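Local coordinates for DnaJ homolog subfamily C member 27-A (PDB 6JMG), which binds GTP and magnesium as a Rab-family small GTPase with a J domain and is possibly involved in regulating the MEK/ERK pathway, at residues Q46-I51 with I69-G74; K18-G23 with E84-T89; S30-R35 with F161-Q166; N126-V131 with S180-L185. One frame throughout, in Å; residues are numbered along the deposited sequence.

All four contacts lie in the GTPase part of the chain and reach its one mixed sheet. Contacts 1 and 3 share the magnesium ion, the GTP and two waters, and their chemistry is that of the nucleotide site: metal bonds, backbone amides on phosphate, buried carboxylate. Contact 2 sits beside contact 1 on the neighbouring strand; both are buried, but contact 2 combines apolar and Met-aromatic packing with a lysine whose end is less surely placed. Contacts 3 and 4 use adjacent strands toward the other edge of the sheet and are only partly buried. Contact 4, away from the annotated sites, is mainly apolar, without polar bonds between its segments, whereas contact 3 carries an arginine that grips the base-binding loop.

Contact 1 of 4, residues Q46-I51 with I69-G74; sequences QATIGI and IFDMAG. With MG (magnesium ion), chain D; GTP (guanosine-5'-triphosphate), chain C.
T48 and D71 meet beside the magnesium ion but serve it differently. OG1 of T48 binds the magnesium ion directly at 2.1 Å, whereas the carboxylate of D71 stays in the second shell, its OD2 3.6 Å from T48 OG1. The other ligands are S30, O1G and O2B of GTP, and two waters. One of those waters donates to D71 OD1 and to M72 O, the other to Q46 O and to O2A of GTP. D71 is held in place by S30 and S21, whose hydroxyls bond OD2 and OD1 respectively.

The threonine hydroxyl stands beside its own backbone N (chi1 -56°), and this lets both groups face the γ-phosphate: T48 N donates to O1G at 3.0 Å. G74 N reaches O2G of the same phosphate at 2.9 Å. These are the threonine of the first switch and the D-x-x-G sequence of the second, and two amides drawn onto the γ-phosphate are characteristic of the GTP-bound state of small GTPases.

Further out, the backbones tie the two switches together. A73 N donates to G50 O (2.9 Å, 148° at the hydrogen), while A73 CB tucks against T48 O. I51 and M72 then form an antiparallel non-hydrogen-bonded pair where strand 51-60 begins. With CG1 anti to its backbone N (chi1 -175°), I51 lays CD1 3.7 Å from F70 CB and 3.6 Å from M72 CG. V81 and F85 touch the same isoleucine.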
# COMPACT_ATOMS: atom_id res chain seq x y z
N GLN A 46 -14.98 17.89 15.85
CA GLN A 46 -15.20 18.77 14.69
C GLN A 46 -14.91 17.98 13.41
O GLN A 46 -13.75 17.78 13.04
CB GLN A 46 -14.35 20.03 14.79
CG GLN A 46 -15.06 21.28 14.24
CD GLN A 46 -16.51 21.43 14.75
OE1 GLN A 46 -16.78 21.34 15.96
NE2 GLN A 46 -17.44 21.66 13.82
N ALA A 47 -15.97 17.51 12.74
CA ALA A 47 -15.79 16.71 11.54
C ALA A 47 -15.02 17.49 10.48
O ALA A 47 -15.31 18.67 10.24
CB ALA A 47 -17.13 16.27 10.97
N THR A 48 -14.00 16.86 9.91
CA THR A 48 -13.30 17.47 8.80
C THR A 48 -14.26 17.64 7.64
O THR A 48 -15.04 16.74 7.33
CB THR A 48 -12.11 16.62 8.38
OG1 THR A 48 -11.25 16.42 9.51
CG2 THR A 48 -11.34 17.32 7.20
N ILE A 49 -14.23 18.81 7.02
CA ILE A 49 -15.14 19.11 5.93
C ILE A 49 -14.37 18.89 4.64
O ILE A 49 -13.59 19.73 4.18
CB ILE A 49 -15.71 20.52 6.04
CG1 ILE A 49 -16.53 20.61 7.34
CG2 ILE A 49 -16.56 20.81 4.82
CD1 ILE A 49 -17.16 21.98 7.59
N GLY A 50 -14.57 17.72 4.07
CA GLY A 50 -13.86 17.36 2.86
C GLY A 50 -12.42 17.04 3.17
O GLY A 50 -12.04 15.87 3.23
N ILE A 51 -11.62 18.06 3.44
CA ILE A 51 -10.17 17.87 3.48
C ILE A 51 -9.54 19.07 4.18
O ILE A 51 -9.93 20.22 3.96
CB ILE A 51 -9.64 17.63 2.04
CG1 ILE A 51 -8.15 17.31 2.04
CG2 ILE A 51 -9.96 18.79 1.16
CD1 ILE A 51 -7.90 15.81 2.05
N ILE A 69 0.36 17.49 4.64
CA ILE A 69 -0.67 16.63 5.20
C ILE A 69 -2.01 17.01 4.58
O ILE A 69 -2.38 18.19 4.59
CB ILE A 69 -0.70 16.71 6.73
CG1 ILE A 69 0.65 16.27 7.31
CG2 ILE A 69 -1.78 15.81 7.30
CD1 ILE A 69 0.72 16.25 8.87
N PHE A 70 -2.71 16.02 4.03
CA PHE A 70 -4.07 16.15 3.53
C PHE A 70 -4.91 15.25 4.43
O PHE A 70 -5.09 14.06 4.16
CB PHE A 70 -4.19 15.73 2.05
CG PHE A 70 -3.39 16.60 1.12
CD1 PHE A 70 -1.99 16.54 1.13
CD2 PHE A 70 -4.01 17.48 0.26
CE1 PHE A 70 -1.24 17.35 0.29
CE2 PHE A 70 -3.28 18.27 -0.59
CZ PHE A 70 -1.89 18.21 -0.57
N ASP A 71 -5.42 15.84 5.50
CA ASP A 71 -6.26 15.13 6.45
C ASP A 71 -7.64 15.01 5.83
O ASP A 71 -8.29 16.03 5.60
CB ASP A 71 -6.27 15.90 7.77
CG ASP A 71 -7.25 15.34 8.78
OD1 ASP A 71 -7.65 14.17 8.67
OD2 ASP A 71 -7.63 16.09 9.69
N MET A 72 -8.06 13.78 5.50
CA MET A 72 -9.29 13.60 4.73
C MET A 72 -10.48 13.39 5.65
O MET A 72 -10.36 12.85 6.75
CB MET A 72 -9.21 12.40 3.77
CG MET A 72 -7.98 12.33 2.82
SD MET A 72 -8.11 11.14 1.44
CE MET A 72 -8.55 9.67 2.23
N ALA A 73 -11.65 13.79 5.16
CA ALA A 73 -12.90 13.58 5.86
C ALA A 73 -13.39 12.17 5.60
O ALA A 73 -13.33 11.68 4.47
CB ALA A 73 -13.93 14.61 5.39
N GLY A 74 -13.86 11.50 6.64
CA GLY A 74 -14.18 10.09 6.52
C GLY A 74 -15.60 9.78 6.09
O GLY A 74 -15.91 8.67 5.65
MG MG D . -11.07 14.70 10.79
PG GTP C . -13.77 13.00 10.52
O1G GTP C . -12.83 14.15 10.20
O2G GTP C . -13.63 11.87 9.52
O3G GTP C . -15.20 13.50 10.52
O3B GTP C . -13.43 12.29 11.94
PB GTP C . -11.93 12.08 12.49
O1B GTP C . -11.37 10.75 12.05
O2B GTP C . -10.95 13.16 12.10
O3A GTP C . -12.16 11.99 14.08
PA GTP C . -11.63 13.12 15.09
O1A GTP C . -10.12 13.23 15.10
O2A GTP C . -12.24 14.45 14.80
O5' GTP C . -12.22 12.52 16.45
C5' GTP C . -13.59 12.21 16.53
C4' GTP C . -13.98 12.26 18.01
O4' GTP C . -13.31 11.22 18.66
C3' GTP C . -13.56 13.52 18.72
O3' GTP C . -14.58 13.74 19.64
C2' GTP C . -12.31 13.18 19.50
O2' GTP C . -12.21 13.81 20.76
C1' GTP C . -12.52 11.72 19.74
N9 GTP C . -11.25 10.99 19.79
C8 GTP C . -10.27 10.98 18.83
N7 GTP C . -9.28 10.14 19.25
C5 GTP C . -9.63 9.62 20.45
C6 GTP C . -9.00 8.73 21.29
O6 GTP C . -7.90 8.26 21.01
N1 GTP C . -9.62 8.35 22.46
C2 GTP C . -10.86 8.86 22.80
N2 GTP C . -11.42 8.48 23.94
N3 GTP C . -11.48 9.75 21.95
C4 GTP C . -10.88 10.13 20.80
O HOH W 1 -11.99 15.78 12.41
O HOH W 2 -10.02 13.71 9.25

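Contact 2 of 4, residues K18-G23 with E84-T89; sequences KVISMG and EFYKDT
The carbonyl of F85 meets I20, with CG2 of I20 3.8 Å from F85 O. The loop 84-89 follows the switch II helix 79-82 and runs back into strand 91-97, and here it lies over strand 15-22, the strand of the Ras-like α/β fold that leads into the P-loop. The F85 ring itself turns away from this strand to meet the ring of F70.

Y86 follows, its side chain reaching over to I20 and M22. M22 SD sits at the edge of the ring, near its plane, 4.6 Å from the centroid and 77° off the ring normal: a Met-aromatic contact. I20 CD1 comes to Y86 CD1 at 3.7 Å, the two side chains crossing at about a right angle. I20 gets there with CG1 between its backbone N and carbonyl carbon (chi1 67°). The phenol oxygen of Y86 is hydrogen-bonded to E113, in helix 107-117.

K87 NZ forms a salt bridge back to E84 OE1, and the K87 carbonyl faces the strand: K18 NZ appears to donate to K87 O, although the exact place of that nitrogen is doubtful. The K18 chain, extended as far as its last bend, runs past D88 O, with CD of K18 3.1 Å from D88 O. T89 closes the walk. Its hydroxyl is another likely acceptor for the lysine nitrogen, and its methyl CG2 packs on I20 CG1 at 4.0 Å. The same hydroxyl donates within the loop, T89 OG1 to Y86 O at 2.6 Å.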
# COMPACT_ATOMS: atom_id res chain seq x y z
N LYS A 18 4.28 13.93 1.00
CA LYS A 18 2.84 14.10 1.07
C LYS A 18 2.25 12.94 1.89
O LYS A 18 2.54 11.77 1.62
CB LYS A 18 2.25 14.12 -0.34
CG LYS A 18 0.73 14.00 -0.37
CD LYS A 18 0.20 13.90 -1.81
CE LYS A 18 -1.28 14.22 -1.86
NZ LYS A 18 -1.99 13.14 -2.57
N VAL A 19 1.44 13.27 2.89
CA VAL A 19 0.83 12.32 3.81
C VAL A 19 -0.68 12.53 3.79
O VAL A 19 -1.15 13.68 3.82
CB VAL A 19 1.38 12.47 5.25
CG1 VAL A 19 0.60 11.63 6.20
CG2 VAL A 19 2.89 12.15 5.31
N ILE A 20 -1.45 11.46 3.69
CA ILE A 20 -2.89 11.58 3.80
C ILE A 20 -3.39 10.67 4.92
O ILE A 20 -2.71 9.74 5.35
CB ILE A 20 -3.59 11.24 2.48
CG1 ILE A 20 -3.41 9.77 2.16
CG2 ILE A 20 -3.04 12.10 1.34
CD1 ILE A 20 -4.29 9.35 1.00
N SER A 21 -4.61 10.95 5.36
CA SER A 21 -5.30 10.14 6.37
C SER A 21 -6.55 9.52 5.77
O SER A 21 -7.31 10.19 5.05
CB SER A 21 -5.69 11.00 7.56
OG SER A 21 -6.66 11.96 7.15
N MET A 22 -6.82 8.27 6.10
CA MET A 22 -8.01 7.60 5.61
C MET A 22 -8.64 6.82 6.76
O MET A 22 -7.94 6.34 7.66
CB MET A 22 -7.72 6.66 4.42
CG MET A 22 -7.06 7.30 3.20
SD MET A 22 -6.65 6.19 1.81
CE MET A 22 -7.59 4.76 2.24
N GLY A 23 -9.95 6.69 6.71
CA GLY A 23 -10.71 5.93 7.68
C GLY A 23 -12.05 6.60 7.97
O GLY A 23 -12.27 7.78 7.67
N GLU A 84 -9.47 13.65 -5.47
CA GLU A 84 -8.35 14.37 -6.06
C GLU A 84 -7.04 14.17 -5.31
O GLU A 84 -5.98 14.46 -5.87
CB GLU A 84 -8.65 15.87 -6.13
CG GLU A 84 -9.15 16.36 -7.49
CD GLU A 84 -8.08 16.35 -8.58
OE1 GLU A 84 -8.36 15.77 -9.64
OE2 GLU A 84 -6.98 16.94 -8.41
N PHE A 85 -7.06 13.70 -4.06
CA PHE A 85 -5.85 13.83 -3.27
C PHE A 85 -5.13 12.51 -3.01
O PHE A 85 -4.15 12.50 -2.25
CB PHE A 85 -6.16 14.55 -1.96
CG PHE A 85 -6.77 15.90 -2.17
CD1 PHE A 85 -5.98 16.99 -2.52
CD2 PHE A 85 -8.15 16.06 -2.07
CE1 PHE A 85 -6.56 18.23 -2.71
CE2 PHE A 85 -8.72 17.29 -2.27
CZ PHE A 85 -7.95 18.37 -2.60
N TYR A 86 -5.50 11.43 -3.69
CA TYR A 86 -4.78 10.18 -3.48
C TYR A 86 -3.47 10.13 -4.28
O TYR A 86 -2.53 9.44 -3.87
CB TYR A 86 -5.66 8.98 -3.85
CG TYR A 86 -6.82 8.67 -2.93
CD1 TYR A 86 -6.62 8.27 -1.61
CD2 TYR A 86 -8.13 8.72 -3.40
CE1 TYR A 86 -7.69 7.96 -0.77
CE2 TYR A 86 -9.20 8.41 -2.57
CZ TYR A 86 -8.98 8.03 -1.27
OH TYR A 86 -10.06 7.72 -0.46
N LYS A 87 -3.39 10.82 -5.41
CA LYS A 87 -2.22 10.68 -6.26
C LYS A 87 -0.95 11.25 -5.61
O LYS A 87 -0.99 12.20 -4.83
CB LYS A 87 -2.44 11.35 -7.62
CG LYS A 87 -3.37 12.55 -7.62
CD LYS A 87 -3.58 13.10 -9.04
CE LYS A 87 -4.30 14.45 -9.03
NZ LYS A 87 -5.76 14.27 -9.24
N ASP A 88 0.18 10.66 -5.97
CA ASP A 88 1.50 11.10 -5.54
C ASP A 88 1.61 11.12 -4.01
O ASP A 88 2.09 12.07 -3.41
CB ASP A 88 1.84 12.47 -6.15
CG ASP A 88 3.18 13.01 -5.68
OD1 ASP A 88 4.20 12.30 -5.83
OD2 ASP A 88 3.19 14.14 -5.14
N THR A 89 1.17 10.04 -3.39
CA THR A 89 1.21 9.92 -1.94
C THR A 89 2.38 9.06 -1.50
O THR A 89 2.61 7.98 -2.05
CB THR A 89 -0.10 9.33 -1.44
OG1 THR A 89 -1.16 10.22 -1.79
CG2 THR A 89 -0.05 9.13 0.06

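Contact 3 of 4, residues S30-R35 with F161-Q166; sequences SCIIKR and FETSAQ. With MG (magnesium ion), chain D; GTP (guanosine-5'-triphosphate), chain C.
R35 grips the base-binding loop through one nitrogen: NH1 donates to Q166 O at 2.8 Å and, weakly, to A165 O at 2.9 Å. Residues 164-166 are the S-A-x loop, the last of the nucleotide-binding motifs of small GTPases, and helix 29-38 is the one that leaves the P-loop. CG of R35 lies anti to its backbone N and the chain then bends at chi2 (64°), which carries the aliphatic part across A165 O. Q166 O lies at the guanidinium edge, tilted 18° from its plane, while the nitrogen stands above the Q166 carbonyl plane. A leucine in place of R35 would probably leave both carbonyls without this donor and the loop less firmly tied to the helix.

At the helix start, where S30 OG is a magnesium ligand, S30 N donates to O2B of GTP and C31 N to O1A. The loop serves the other end of the nucleotide, A165 N making a weak bond to O6. The hydroxyls of T163 and S164 are taken up by N134 and D137. A165 CB packs on the first turn of the helix, 3.8 Å from C31 CB and 4.3 Å from I32 CG1.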
# COMPACT_ATOMS: atom_id res chain seq x y z
N SER A 30 -8.07 13.34 12.47
CA SER A 30 -7.60 14.69 12.79
C SER A 30 -6.87 14.72 14.13
O SER A 30 -5.83 15.38 14.25
CB SER A 30 -8.76 15.66 12.74
OG SER A 30 -9.42 15.50 11.52
N CYS A 31 -7.38 13.99 15.15
CA CYS A 31 -6.79 14.15 16.47
C CYS A 31 -5.48 13.40 16.62
O CYS A 31 -4.60 13.86 17.34
CB CYS A 31 -7.73 13.66 17.60
SG CYS A 31 -9.31 14.46 17.87
N ILE A 32 -5.28 12.31 15.88
CA ILE A 32 -3.95 11.72 15.81
C ILE A 32 -2.95 12.73 15.26
O ILE A 32 -1.87 12.94 15.82
CB ILE A 32 -3.96 10.43 14.98
CG1 ILE A 32 -4.64 9.29 15.76
CG2 ILE A 32 -2.54 10.03 14.64
CD1 ILE A 32 -4.88 8.07 14.90
N ILE A 33 -3.32 13.42 14.18
CA ILE A 33 -2.38 14.35 13.55
C ILE A 33 -2.12 15.54 14.47
O ILE A 33 -0.97 15.89 14.75
CB ILE A 33 -2.92 14.80 12.19
CG1 ILE A 33 -2.92 13.62 11.20
CG2 ILE A 33 -2.12 16.00 11.66
CD1 ILE A 33 -3.87 13.80 10.04
N LYS A 34 -3.18 16.10 15.05
CA LYS A 34 -2.97 17.28 15.86
C LYS A 34 -2.32 16.96 17.20
O LYS A 34 -1.61 17.82 17.74
CB LYS A 34 -4.31 17.98 16.10
CG LYS A 34 -4.85 18.69 14.89
CD LYS A 34 -6.20 19.32 15.16
CE LYS A 34 -6.48 20.41 14.14
NZ LYS A 34 -7.92 20.50 13.79
N ARG A 35 -2.44 15.71 17.69
CA ARG A 35 -1.75 15.31 18.91
C ARG A 35 -0.24 15.34 18.71
O ARG A 35 0.49 15.93 19.53
CB ARG A 35 -2.22 13.92 19.35
CG ARG A 35 -1.52 13.34 20.60
CD ARG A 35 -1.79 14.17 21.84
NE ARG A 35 -0.99 13.72 22.98
CZ ARG A 35 -1.49 13.33 24.15
NH1 ARG A 35 -2.81 13.34 24.35
NH2 ARG A 35 -0.66 12.94 25.12
N PHE A 161 -0.08 -0.07 14.73
CA PHE A 161 0.16 0.54 16.03
C PHE A 161 -1.16 0.70 16.74
O PHE A 161 -2.18 1.05 16.13
CB PHE A 161 0.82 1.91 15.95
CG PHE A 161 2.26 1.86 15.58
CD1 PHE A 161 3.22 1.77 16.57
CD2 PHE A 161 2.64 1.94 14.24
CE1 PHE A 161 4.57 1.74 16.24
CE2 PHE A 161 3.98 1.91 13.90
CZ PHE A 161 4.94 1.81 14.90
N GLU A 162 -1.11 0.44 18.04
CA GLU A 162 -2.18 0.78 18.94
C GLU A 162 -1.91 2.19 19.45
O GLU A 162 -0.78 2.52 19.82
CB GLU A 162 -2.22 -0.23 20.08
CG GLU A 162 -2.46 -1.64 19.56
CD GLU A 162 -3.39 -2.42 20.42
OE1 GLU A 162 -4.30 -3.05 19.85
OE2 GLU A 162 -3.18 -2.40 21.66
N THR A 163 -2.93 3.04 19.37
CA THR A 163 -2.74 4.45 19.64
C THR A 163 -3.93 4.99 20.41
O THR A 163 -5.04 4.44 20.36
CB THR A 163 -2.58 5.32 18.37
OG1 THR A 163 -3.72 5.15 17.53
CG2 THR A 163 -1.32 4.97 17.63
N SER A 164 -3.67 6.11 21.08
CA SER A 164 -4.71 6.94 21.66
C SER A 164 -4.28 8.38 21.48
O SER A 164 -3.25 8.80 22.02
CB SER A 164 -4.95 6.63 23.15
OG SER A 164 -5.75 7.63 23.76
N ALA A 165 -5.08 9.14 20.74
CA ALA A 165 -4.81 10.56 20.66
C ALA A 165 -5.11 11.25 21.98
O ALA A 165 -4.55 12.32 22.26
CB ALA A 165 -5.62 11.19 19.53
N GLN A 166 -5.98 10.65 22.80
CA GLN A 166 -6.35 11.26 24.08
C GLN A 166 -5.23 11.11 25.10
O GLN A 166 -4.84 12.07 25.74
CB GLN A 166 -7.64 10.63 24.59
CG GLN A 166 -8.19 11.28 25.85
CD GLN A 166 -7.65 10.63 27.10
OE1 GLN A 166 -7.39 9.43 27.13
NE2 GLN A 166 -7.46 11.44 28.15
MG MG D . -11.07 14.70 10.79
PG GTP C . -13.77 13.00 10.52
O1G GTP C . -12.83 14.15 10.20
O2G GTP C . -13.63 11.87 9.52
O3G GTP C . -15.20 13.50 10.52
O3B GTP C . -13.43 12.29 11.94
PB GTP C . -11.93 12.08 12.49
O1B GTP C . -11.37 10.75 12.05
O2B GTP C . -10.95 13.16 12.10
O3A GTP C . -12.16 11.99 14.08
PA GTP C . -11.63 13.12 15.09
O1A GTP C . -10.12 13.23 15.10
O2A GTP C . -12.24 14.45 14.80
O5' GTP C . -12.22 12.52 16.45
C5' GTP C . -13.59 12.21 16.53
C4' GTP C . -13.98 12.26 18.01
O4' GTP C . -13.31 11.22 18.66
C3' GTP C . -13.56 13.52 18.72
O3' GTP C . -14.58 13.74 19.64
C2' GTP C . -12.31 13.18 19.50
O2' GTP C . -12.21 13.81 20.76
C1' GTP C . -12.52 11.72 19.74
N9 GTP C . -11.25 10.99 19.79
C8 GTP C . -10.27 10.98 18.83
N7 GTP C . -9.28 10.14 19.25
C5 GTP C . -9.63 9.62 20.45
C6 GTP C . -9.00 8.73 21.29
O6 GTP C . -7.90 8.26 21.01
N1 GTP C . -9.62 8.35 22.46
C2 GTP C . -10.86 8.86 22.80
N2 GTP C . -11.42 8.48 23.94
N3 GTP C . -11.48 9.75 21.95
C4 GTP C . -10.88 10.13 20.80
O HOH W 2 -10.02 13.71 9.25
O HOH W 1 -11.99 15.78 12.41

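Contact 4 of 4, residues N126-V131 with S180-L185; sequences NIVFAV and SAIVDL
V128 holds CG1 anti to its backbone N (chi1 172°) and CG2 anti to its carbonyl carbon, which spreads both methyls against A181, I182 and L185. I182 answers with CG1 anti to its carbonyl carbon (chi1 -68°), bringing that branch onto the valine. This is helix-on-sheet packing of the Ras-like α/β fold: helix 171-187 lies on one face of the sheet; its segment 180-185 runs at 170° to 128-131, nearly antiparallel, the two axes 8.9 Å apart.

The valine is the piece that enters the helix surface. Its CG1 touches A181 CB at 3.8 Å, its CB meets I182 CG1 at 3.7 Å, and CG2 lies 4.4 Å from L185 CB; F178, one turn earlier in the helix, touches it as well. A glycine at V128 would probably open a gap beside A181 and I182 and leave the isoleucine branch free to turn.

On the other face of the sheet I127 and F129 pack against helix 107-117, so neighbouring residues serve different layers. Just before the strand, N126 joins in; its side-chain OD1 accepts a bond from R192 N. Its backbone carbonyl instead faces L185, with N126 O 3.3 Å from L185 CD1 and 3.2 Å from L185 CD2.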
# COMPACT_ATOMS: atom_id res chain seq x y z
N ASN A 126 4.60 0.95 -3.07
CA ASN A 126 5.60 1.99 -2.87
C ASN A 126 5.08 3.10 -1.96
O ASN A 126 5.64 4.20 -1.95
CB ASN A 126 6.04 2.56 -4.22
CG ASN A 126 6.70 1.52 -5.08
OD1 ASN A 126 7.30 0.57 -4.57
ND2 ASN A 126 6.60 1.69 -6.39
N ILE A 127 4.04 2.82 -1.19
CA ILE A 127 3.47 3.75 -0.25
C ILE A 127 3.57 3.14 1.14
O ILE A 127 3.25 1.96 1.32
CB ILE A 127 2.01 4.07 -0.60
CG1 ILE A 127 1.95 4.62 -2.02
CG2 ILE A 127 1.44 5.07 0.41
CD1 ILE A 127 0.53 4.82 -2.55
N VAL A 128 4.01 3.94 2.10
CA VAL A 128 4.06 3.52 3.50
C VAL A 128 2.70 3.75 4.15
O VAL A 128 2.15 4.86 4.12
CB VAL A 128 5.15 4.30 4.24
CG1 VAL A 128 5.05 4.01 5.73
CG2 VAL A 128 6.52 3.94 3.66
N PHE A 129 2.18 2.70 4.78
CA PHE A 129 0.92 2.75 5.51
C PHE A 129 1.20 2.55 6.99
O PHE A 129 1.86 1.57 7.37
CB PHE A 129 -0.04 1.64 5.05
CG PHE A 129 -0.76 1.93 3.77
CD1 PHE A 129 -0.12 1.78 2.56
CD2 PHE A 129 -2.09 2.31 3.79
CE1 PHE A 129 -0.79 2.02 1.37
CE2 PHE A 129 -2.77 2.56 2.61
CZ PHE A 129 -2.11 2.42 1.40
N ALA A 130 0.66 3.42 7.82
CA ALA A 130 0.59 3.18 9.25
C ALA A 130 -0.88 2.96 9.58
O ALA A 130 -1.70 3.87 9.43
CB ALA A 130 1.20 4.33 10.04
N VAL A 131 -1.21 1.74 9.98
CA VAL A 131 -2.54 1.42 10.48
C VAL A 131 -2.59 1.77 11.95
O VAL A 131 -1.77 1.30 12.75
CB VAL A 131 -2.89 -0.06 10.25
CG1 VAL A 131 -4.28 -0.34 10.75
CG2 VAL A 131 -2.78 -0.41 8.77
N SER A 180 10.32 7.10 9.42
CA SER A 180 11.54 6.38 9.08
C SER A 180 11.31 5.46 7.89
O SER A 180 12.15 5.40 6.99
CB SER A 180 12.05 5.59 10.28
OG SER A 180 12.04 6.39 11.45
N ALA A 181 10.18 4.77 7.84
CA ALA A 181 9.89 3.98 6.65
C ALA A 181 9.80 4.88 5.41
O ALA A 181 10.24 4.50 4.32
CB ALA A 181 8.61 3.17 6.85
N ILE A 182 9.27 6.09 5.57
CA ILE A 182 9.12 6.98 4.42
C ILE A 182 10.49 7.52 3.99
O ILE A 182 10.76 7.65 2.79
CB ILE A 182 8.13 8.12 4.73
CG1 ILE A 182 6.71 7.57 4.87
CG2 ILE A 182 8.14 9.15 3.61
CD1 ILE A 182 5.67 8.61 5.35
N VAL A 183 11.36 7.84 4.94
CA VAL A 183 12.73 8.21 4.60
C VAL A 183 13.43 7.06 3.89
O VAL A 183 14.13 7.26 2.89
CB VAL A 183 13.51 8.67 5.84
CG1 VAL A 183 15.00 8.74 5.55
CG2 VAL A 183 13.02 10.04 6.30
N ASP A 184 13.26 5.83 4.40
CA ASP A 184 13.84 4.67 3.74
C ASP A 184 13.28 4.51 2.33
O ASP A 184 14.00 4.14 1.40
CB ASP A 184 13.58 3.39 4.55
CG ASP A 184 14.34 3.36 5.87
OD1 ASP A 184 15.30 4.14 6.04
OD2 ASP A 184 13.96 2.53 6.73
N LEU A 185 11.99 4.80 2.15
CA LEU A 185 11.39 4.73 0.82
C LEU A 185 11.97 5.81 -0.09
O LEU A 185 12.18 5.58 -1.29
CB LEU A 185 9.88 4.85 0.93
CG LEU A 185 9.08 4.86 -0.39
CD1 LEU A 185 8.61 3.44 -0.74
CD2 LEU A 185 7.90 5.85 -0.34